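Local coordinates for lambda phage protein with carbohydrate-binding module (PDB 2A5Z) that is of unknown function but binds magnesium and, with its jelly-roll carbohydrate-binding module, may recognise carbohydrate, at residues S148-G162 against V165-L179. Numbering follows the deposited sequence.
Sequences SDRSGLIIENGNAFG and VKASAATETGSTYAL
Arg150 and Val165 pair in antiparallel register through two backbone bonds, Val165 N to Arg150 O (2.8 Å, 175° at the hydrogen) and Arg150 N to Val165 O. Their side chains run alongside each other in the same direction. With CG set between the backbone N and the carbonyl carbon (chi1 56°), the extended Arg150 chain carries its guanidinium over the Val165 methyls, CG1 lying near the rim of one face; NH2 bonds back to Ile147 O. Next to this pair, the type I' turn Lys166-Ala169 is gripped twice: Ser168 N reaches an in-plane lone pair of Ser148 O (2.7 Å), and Ala167 N meets Asp149 OD1 (3.0 Å) from well above the carboxylate plane. Ser148 OG donates to the other oxygen, OD2, so both carboxylate oxygens are engaged.

At the far end, Ala160 and Tyr177 exchange backbone bonds, and Leu179 N donates to Gly158 O, in the type II' turn Glu156-Asn159; a water donates to the same Gly158 O and to Leu179 O. Leu179 packs closely on the buried side here: CD1 meets Ile155 CG2 at 3.7 Å, the two side chains crossing at about a right angle, while CD2 lies 4.0 Å from Ala160 CB. Leu201 of strand 197-203 also touches Leu179, tying this apolar patch to the other sheet.

The Phe161 side is more exposed. Its ring has Thr173 CG2 (3.8 Å from CD1) and Thr176 CG2 as oblique neighbours, both from exposed threonines. Asn159 and Ala178 form a non-hydrogen-bonded pair, OD1 nearing the Ala178 methyl.

In the middle one hydrogen bond, Gly174 N to Gly162 O (2.7 Å), joins the strands, near the classic bulge where Thr171 and Glu172 face Ile164. With corners at Gly152 and Thr171, two consecutive β-hairpins sharing strand 159-166 form a curled antiparallel meander of the jelly-roll.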
ATOM      1  N   SER C 148      29.498   5.692  -1.611  1.00 23.36           N
ATOM      2  CA  SER C 148      30.743   4.966  -1.375  1.00 22.77           C
ATOM      3  C   SER C 148      30.707   3.489  -1.770  1.00 22.09           C
ATOM      4  O   SER C 148      31.758   2.880  -1.978  1.00 21.85           O
ATOM      5  CB  SER C 148      31.117   5.073   0.100  1.00 22.30           C
ATOM      6  OG  SER C 148      30.080   4.517   0.876  1.00 22.36           O
ATOM      7  N   ASP C 149      29.510   2.913  -1.855  1.00 21.64           N
ATOM      8  CA  ASP C 149      29.361   1.476  -2.118  1.00 21.24           C
ATOM      9  C   ASP C 149      28.247   1.166  -3.114  1.00 20.70           C
ATOM     10  O   ASP C 149      27.144   1.702  -3.016  1.00 20.49           O
ATOM     11  CB  ASP C 149      29.090   0.720  -0.813  1.00 21.59           C
ATOM     12  CG  ASP C 149      30.225   0.843   0.182  1.00 22.88           C
ATOM     13  OD1 ASP C 149      31.210   0.089   0.049  1.00 23.72           O
ATOM     14  OD2 ASP C 149      30.126   1.688   1.104  1.00 24.74           O
ATOM     15  N   ARG C 150      28.547   0.285  -4.063  1.00 20.17           N
ATOM     16  CA  ARG C 150      27.567  -0.181  -5.039  1.00 19.85           C
ATOM     17  C   ARG C 150      28.086  -1.405  -5.796  1.00 19.93           C
ATOM     18  O   ARG C 150      29.301  -1.642  -5.877  1.00 19.86           O
ATOM     19  CB  ARG C 150      27.180   0.934  -6.022  1.00 19.52           C
ATOM     20  CG  ARG C 150      28.362   1.547  -6.748  1.00 20.05           C
ATOM     21  CD  ARG C 150      27.988   2.828  -7.458  1.00 20.33           C
ATOM     22  NE  ARG C 150      29.177   3.568  -7.868  1.00 21.89           N
ATOM     23  CZ  ARG C 150      29.831   4.423  -7.085  1.00 21.55           C
ATOM     24  NH1 ARG C 150      30.908   5.050  -7.538  1.00 22.80           N
ATOM     25  NH2 ARG C 150      29.413   4.647  -5.851  1.00 21.67           N
ATOM     26  N   SER C 151      27.155  -2.162  -6.360  1.00 19.37           N
ATOM     27  CA  SER C 151      27.483  -3.367  -7.090  1.00 20.44           C
ATOM     28  C   SER C 151      26.318  -3.739  -8.020  1.00 19.71           C
ATOM     29  O   SER C 151      25.171  -3.857  -7.579  1.00 19.82           O
ATOM     30  CB  SER C 151      27.819  -4.484  -6.089  1.00 19.95           C
ATOM     31  OG  SER C 151      27.442  -5.741  -6.590  1.00 24.99           O
ATOM     32  N   GLY C 152      26.610  -3.886  -9.310  1.00 19.45           N
ATOM     33  CA  GLY C 152      25.580  -4.232 -10.292  1.00 18.70           C
ATOM     34  C   GLY C 152      25.872  -3.580 -11.626  1.00 18.38           C
ATOM     35  O   GLY C 152      27.036  -3.446 -12.006  1.00 18.64           O
ATOM     36  N   LEU C 153      24.829  -3.198 -12.358  1.00 17.92           N
ATOM     37  CA  LEU C 153      25.030  -2.393 -13.561  1.00 17.79           C
ATOM     38  C   LEU C 153      25.100  -0.925 -13.164  1.00 17.57           C
ATOM     39  O   LEU C 153      24.132  -0.360 -12.647  1.00 17.76           O
ATOM     40  CB  LEU C 153      23.932  -2.609 -14.600  1.00 17.63           C
ATOM     41  CG  LEU C 153      24.258  -1.997 -15.976  1.00 18.49           C
ATOM     42  CD1 LEU C 153      25.138  -2.938 -16.809  1.00 17.52           C
ATOM     43  CD2 LEU C 153      22.992  -1.631 -16.736  1.00 17.51           C
ATOM     44  N   ILE C 154      26.260  -0.325 -13.389  1.00 17.24           N
ATOM     45  CA  ILE C 154      26.488   1.066 -13.040  1.00 17.01           C
ATOM     46  C   ILE C 154      26.456   1.906 -14.314  1.00 17.49           C
ATOM     47  O   ILE C 154      26.984   1.504 -15.343  1.00 17.64           O
ATOM     48  CB  ILE C 154      27.840   1.241 -12.294  1.00 17.15           C
ATOM     49  CG1 ILE C 154      27.837   0.438 -10.983  1.00 15.86           C
ATOM     50  CG2 ILE C 154      28.148   2.735 -12.026  1.00 15.92           C
ATOM     51  CD1 ILE C 154      29.240   0.018 -10.516  1.00 15.94           C
ATOM     52  N   ILE C 155      25.814   3.065 -14.248  1.00 17.72           N
ATOM     53  CA  ILE C 155      25.773   3.968 -15.385  1.00 17.69           C
ATOM     54  C   ILE C 155      26.327   5.316 -14.947  1.00 17.83           C
ATOM     55  O   ILE C 155      25.714   6.005 -14.140  1.00 17.78           O
ATOM     56  CB  ILE C 155      24.331   4.114 -15.953  1.00 17.96           C
ATOM     57  CG1 ILE C 155      23.790   2.741 -16.402  1.00 18.28           C
ATOM     58  CG2 ILE C 155      24.296   5.158 -17.091  1.00 16.86           C
ATOM     59  CD1 ILE C 155      22.296   2.699 -16.694  1.00 17.56           C
ATOM     60  N   GLU C 156      27.504   5.667 -15.462  1.00 18.18           N
ATOM     61  CA  GLU C 156      28.089   6.990 -15.246  1.00 18.71           C
ATOM     62  C   GLU C 156      28.103   7.744 -16.566  1.00 18.22           C
ATOM     63  O   GLU C 156      28.705   7.287 -17.542  1.00 17.76           O
ATOM     64  CB  GLU C 156      29.508   6.887 -14.689  1.00 18.61           C
ATOM     65  CG  GLU C 156      29.586   6.153 -13.365  1.00 20.33           C
ATOM     66  CD  GLU C 156      30.993   6.070 -12.810  1.00 20.08           C
ATOM     67  OE1 GLU C 156      31.960   5.970 -13.600  1.00 22.65           O
ATOM     68  OE2 GLU C 156      31.130   6.095 -11.572  1.00 23.16           O
ATOM     69  N   ASN C 157      27.445   8.901 -16.596  1.00 18.14           N
ATOM     70  CA  ASN C 157      27.328   9.662 -17.819  1.00 17.81           C
ATOM     71  C   ASN C 157      26.629   8.758 -18.861  1.00 17.91           C
ATOM     72  O   ASN C 157      25.598   8.153 -18.560  1.00 17.70           O
ATOM     73  CB  ASN C 157      28.730  10.127 -18.249  1.00 17.71           C
ATOM     74  CG  ASN C 157      28.710  11.395 -19.080  1.00 18.38           C
ATOM     75  OD1 ASN C 157      27.659  11.838 -19.551  1.00 18.46           O
ATOM     76  ND2 ASN C 157      29.889  11.979 -19.279  1.00 16.36           N
ATOM     77  N   GLY C 158      27.187   8.625 -20.058  1.00 18.03           N
ATOM     78  CA  GLY C 158      26.552   7.804 -21.083  1.00 18.58           C
ATOM     79  C   GLY C 158      27.049   6.371 -21.157  1.00 19.00           C
ATOM     80  O   GLY C 158      26.764   5.668 -22.129  1.00 19.23           O
ATOM     81  N   ASN C 159      27.794   5.942 -20.136  1.00 18.82           N
ATOM     82  CA  ASN C 159      28.451   4.633 -20.138  1.00 18.82           C
ATOM     83  C   ASN C 159      27.886   3.672 -19.101  1.00 18.34           C
ATOM     84  O   ASN C 159      27.832   4.003 -17.924  1.00 18.14           O
ATOM     85  CB  ASN C 159      29.961   4.798 -19.905  1.00 18.74           C
ATOM     86  CG  ASN C 159      30.648   5.537 -21.036  1.00 20.16           C
ATOM     87  OD1 ASN C 159      30.406   5.255 -22.206  1.00 22.16           O
ATOM     88  ND2 ASN C 159      31.516   6.485 -20.689  1.00 20.27           N
ATOM     89  N   ALA C 160      27.477   2.490 -19.555  1.00 18.25           N
ATOM     90  CA  ALA C 160      27.034   1.416 -18.665  1.00 18.03           C
ATOM     91  C   ALA C 160      28.123   0.354 -18.541  1.00 18.02           C
ATOM     92  O   ALA C 160      28.824   0.051 -19.514  1.00 17.50           O
ATOM     93  CB  ALA C 160      25.747   0.785 -19.182  1.00 17.87           C
ATOM     94  N   PHE C 161      28.252  -0.211 -17.344  1.00 17.49           N
ATOM     95  CA  PHE C 161      29.226  -1.259 -17.091  1.00 17.13           C
ATOM     96  C   PHE C 161      28.875  -1.976 -15.810  1.00 17.28           C
ATOM     97  O   PHE C 161      28.316  -1.374 -14.886  1.00 17.46           O
ATOM     98  CB  PHE C 161      30.657  -0.697 -17.000  1.00 17.03           C
ATOM     99  CG  PHE C 161      30.824   0.427 -15.999  1.00 17.28           C
ATOM    100  CD1 PHE C 161      31.282   0.170 -14.712  1.00 17.47           C
ATOM    101  CD2 PHE C 161      30.555   1.740 -16.357  1.00 16.99           C
ATOM    102  CE1 PHE C 161      31.444   1.209 -13.785  1.00 18.26           C
ATOM    103  CE2 PHE C 161      30.719   2.789 -15.438  1.00 17.97           C
ATOM    104  CZ  PHE C 161      31.163   2.517 -14.151  1.00 17.14           C
ATOM    105  N   GLY C 162      29.202  -3.261 -15.765  1.00 17.02           N
ATOM    106  CA  GLY C 162      29.126  -4.029 -14.537  1.00 16.49           C
ATOM    107  C   GLY C 162      30.328  -3.662 -13.689  1.00 16.54           C
ATOM    108  O   GLY C 162      31.409  -3.379 -14.214  1.00 16.20           O
ATOM    109  N   VAL C 165      32.015  -1.215  -6.408  1.00 16.94           N
ATOM    110  CA  VAL C 165      32.660  -0.087  -5.752  1.00 16.83           C
ATOM    111  C   VAL C 165      32.496  -0.303  -4.250  1.00 17.46           C
ATOM    112  O   VAL C 165      31.384  -0.520  -3.759  1.00 17.32           O
ATOM    113  CB  VAL C 165      32.050   1.282  -6.180  1.00 17.08           C
ATOM    114  CG1 VAL C 165      32.563   2.426  -5.291  1.00 16.21           C
ATOM    115  CG2 VAL C 165      32.347   1.579  -7.650  1.00 15.77           C
ATOM    116  N   LYS C 166      33.618  -0.272  -3.535  1.00 18.08           N
ATOM    117  CA  LYS C 166      33.624  -0.451  -2.090  1.00 18.76           C
ATOM    118  C   LYS C 166      34.505   0.599  -1.453  1.00 18.56           C
ATOM    119  O   LYS C 166      35.646   0.789  -1.868  1.00 18.69           O
ATOM    120  CB  LYS C 166      34.116  -1.846  -1.727  1.00 19.08           C
ATOM    121  CG  LYS C 166      33.072  -2.923  -1.953  1.00 21.33           C
ATOM    122  CD  LYS C 166      33.673  -4.287  -1.742  1.00 25.43           C
ATOM    123  CE  LYS C 166      32.587  -5.324  -1.618  1.00 28.20           C
ATOM    124  NZ  LYS C 166      33.159  -6.519  -0.947  1.00 31.06           N
ATOM    125  N   ALA C 167      33.966   1.285  -0.448  1.00 18.55           N
ATOM    126  CA  ALA C 167      34.652   2.415   0.178  1.00 18.61           C
ATOM    127  C   ALA C 167      35.205   3.380  -0.876  1.00 18.56           C
ATOM    128  O   ALA C 167      36.327   3.874  -0.757  1.00 18.07           O
ATOM    129  CB  ALA C 167      35.757   1.931   1.117  1.00 18.86           C
ATOM    130  N   SER C 168      34.398   3.614  -1.910  1.00 18.57           N
ATOM    131  CA  SER C 168      34.692   4.569  -2.991  1.00 19.36           C
ATOM    132  C   SER C 168      35.785   4.133  -3.984  1.00 19.38           C
ATOM    133  O   SER C 168      36.177   4.910  -4.858  1.00 19.68           O
ATOM    134  CB  SER C 168      34.981   5.974  -2.429  1.00 18.99           C
ATOM    135  OG  SER C 168      33.970   6.355  -1.516  1.00 19.77           O
ATOM    136  N   ALA C 169      36.258   2.897  -3.860  1.00 19.84           N
ATOM    137  CA  ALA C 169      37.257   2.355  -4.789  1.00 20.29           C
ATOM    138  C   ALA C 169      36.629   1.349  -5.745  1.00 20.44           C
ATOM    139  O   ALA C 169      35.824   0.518  -5.336  1.00 20.78           O
ATOM    140  CB  ALA C 169      38.409   1.704  -4.031  1.00 20.20           C
ATOM    141  N   ALA C 170      37.003   1.422  -7.016  1.00 20.73           N
ATOM    142  CA  ALA C 170      36.556   0.438  -7.994  1.00 21.16           C
ATOM    143  C   ALA C 170      37.364  -0.832  -7.800  1.00 21.44           C
ATOM    144  O   ALA C 170      38.541  -0.885  -8.178  1.00 21.91           O
ATOM    145  CB  ALA C 170      36.731   0.973  -9.410  1.00 21.32           C
ATOM    146  N   THR C 171      36.746  -1.843  -7.196  1.00 21.21           N
ATOM    147  CA  THR C 171      37.431  -3.119  -6.946  1.00 21.28           C
ATOM    148  C   THR C 171      37.380  -4.042  -8.172  1.00 21.33           C
ATOM    149  O   THR C 171      38.217  -4.943  -8.335  1.00 21.64           O
ATOM    150  CB  THR C 171      36.846  -3.858  -5.717  1.00 21.37           C
ATOM    151  OG1 THR C 171      35.490  -4.222  -5.971  1.00 20.52           O
ATOM    152  CG2 THR C 171      36.899  -2.982  -4.469  1.00 21.63           C
ATOM    153  N   GLU C 172      36.408  -3.793  -9.041  1.00 21.28           N
ATOM    154  CA  GLU C 172      36.132  -4.653 -10.181  1.00 21.68           C
ATOM    155  C   GLU C 172      35.301  -3.860 -11.183  1.00 21.51           C
ATOM    156  O   GLU C 172      34.308  -3.244 -10.806  1.00 21.72           O
ATOM    157  CB  GLU C 172      35.337  -5.855  -9.696  1.00 21.76           C
ATOM    158  CG  GLU C 172      35.426  -7.040 -10.574  1.00 23.34           C
ATOM    159  CD  GLU C 172      34.505  -8.139 -10.112  1.00 23.63           C
ATOM    160  OE1 GLU C 172      34.708  -8.662  -8.994  1.00 23.00           O
ATOM    161  OE2 GLU C 172      33.586  -8.478 -10.881  1.00 24.91           O
ATOM    162  N   THR C 173      35.698  -3.871 -12.450  1.00 21.32           N
ATOM    163  CA  THR C 173      35.011  -3.082 -13.472  1.00 21.16           C
ATOM    164  C   THR C 173      35.007  -3.825 -14.802  1.00 20.69           C
ATOM    165  O   THR C 173      36.066  -4.165 -15.336  1.00 20.64           O
ATOM    166  CB  THR C 173      35.669  -1.686 -13.644  1.00 21.46           C
ATOM    167  OG1 THR C 173      35.652  -0.990 -12.392  1.00 22.31           O
ATOM    168  CG2 THR C 173      34.940  -0.839 -14.678  1.00 21.70           C
ATOM    169  N   GLY C 174      33.814  -4.078 -15.331  1.00 20.11           N
ATOM    170  CA  GLY C 174      33.684  -4.692 -16.653  1.00 19.99           C
ATOM    171  C   GLY C 174      33.909  -3.699 -17.775  1.00 19.94           C
ATOM    172  O   GLY C 174      34.165  -2.512 -17.528  1.00 19.52           O
ATOM    173  N   SER C 175      33.827  -4.186 -19.010  1.00 20.15           N
ATOM    174  CA  SER C 175      33.913  -3.322 -20.186  1.00 21.06           C
ATOM    175  C   SER C 175      32.664  -2.449 -20.247  1.00 21.18           C
ATOM    176  O   SER C 175      31.629  -2.789 -19.664  1.00 21.19           O
ATOM    177  CB  SER C 175      34.053  -4.153 -21.471  1.00 20.97           C
ATOM    178  OG  SER C 175      32.898  -4.937 -21.687  1.00 22.17           O
ATOM    179  N   THR C 176      32.750  -1.319 -20.933  1.00 21.44           N
ATOM    180  CA  THR C 176      31.613  -0.410 -20.958  1.00 21.72           C
ATOM    181  C   THR C 176      30.778  -0.588 -22.215  1.00 21.24           C
ATOM    182  O   THR C 176      31.291  -0.936 -23.276  1.00 21.07           O
ATOM    183  CB  THR C 176      32.026   1.070 -20.792  1.00 22.18           C
ATOM    184  OG1 THR C 176      32.648   1.530 -21.996  1.00 23.95           O
ATOM    185  CG2 THR C 176      32.978   1.249 -19.611  1.00 21.99           C
ATOM    186  N   TYR C 177      29.477  -0.367 -22.069  1.00 20.78           N
ATOM    187  CA  TYR C 177      28.574  -0.287 -23.193  1.00 20.42           C
ATOM    188  C   TYR C 177      28.084   1.162 -23.252  1.00 20.02           C
ATOM    189  O   TYR C 177      27.532   1.667 -22.276  1.00 19.65           O
ATOM    190  CB  TYR C 177      27.411  -1.278 -23.028  1.00 20.84           C
ATOM    191  CG  TYR C 177      26.426  -1.231 -24.172  1.00 21.80           C
ATOM    192  CD1 TYR C 177      26.586  -2.044 -25.292  1.00 22.13           C
ATOM    193  CD2 TYR C 177      25.347  -0.346 -24.147  1.00 22.71           C
ATOM    194  CE1 TYR C 177      25.690  -1.987 -26.353  1.00 22.34           C
ATOM    195  CE2 TYR C 177      24.452  -0.276 -25.199  1.00 22.89           C
ATOM    196  CZ  TYR C 177      24.626  -1.099 -26.297  1.00 22.50           C
ATOM    197  OH  TYR C 177      23.728  -1.009 -27.337  1.00 22.19           O
ATOM    198  N   ALA C 178      28.302   1.838 -24.382  1.00 19.44           N
ATOM    199  CA  ALA C 178      27.861   3.233 -24.527  1.00 19.08           C
ATOM    200  C   ALA C 178      26.377   3.329 -24.908  1.00 18.71           C
ATOM    201  O   ALA C 178      25.928   2.739 -25.891  1.00 18.53           O
ATOM    202  CB  ALA C 178      28.752   3.994 -25.512  1.00 18.66           C
ATOM    203  N   LEU C 179      25.622   4.066 -24.099  1.00 18.42           N
ATOM    204  CA  LEU C 179      24.175   4.172 -24.258  1.00 18.03           C
ATOM    205  C   LEU C 179      23.785   5.352 -25.134  1.00 17.75           C
ATOM    206  O   LEU C 179      24.615   6.208 -25.434  1.00 18.14           O
ATOM    207  CB  LEU C 179      23.503   4.313 -22.886  1.00 18.03           C
ATOM    208  CG  LEU C 179      23.821   3.285 -21.801  1.00 17.71           C
ATOM    209  CD1 LEU C 179      23.359   3.825 -20.462  1.00 18.08           C
ATOM    210  CD2 LEU C 179      23.188   1.916 -22.099  1.00 17.90           C
TER
HETATM  211  O   HOH W   1      27.103   7.386 -24.901  1.00 21.28           O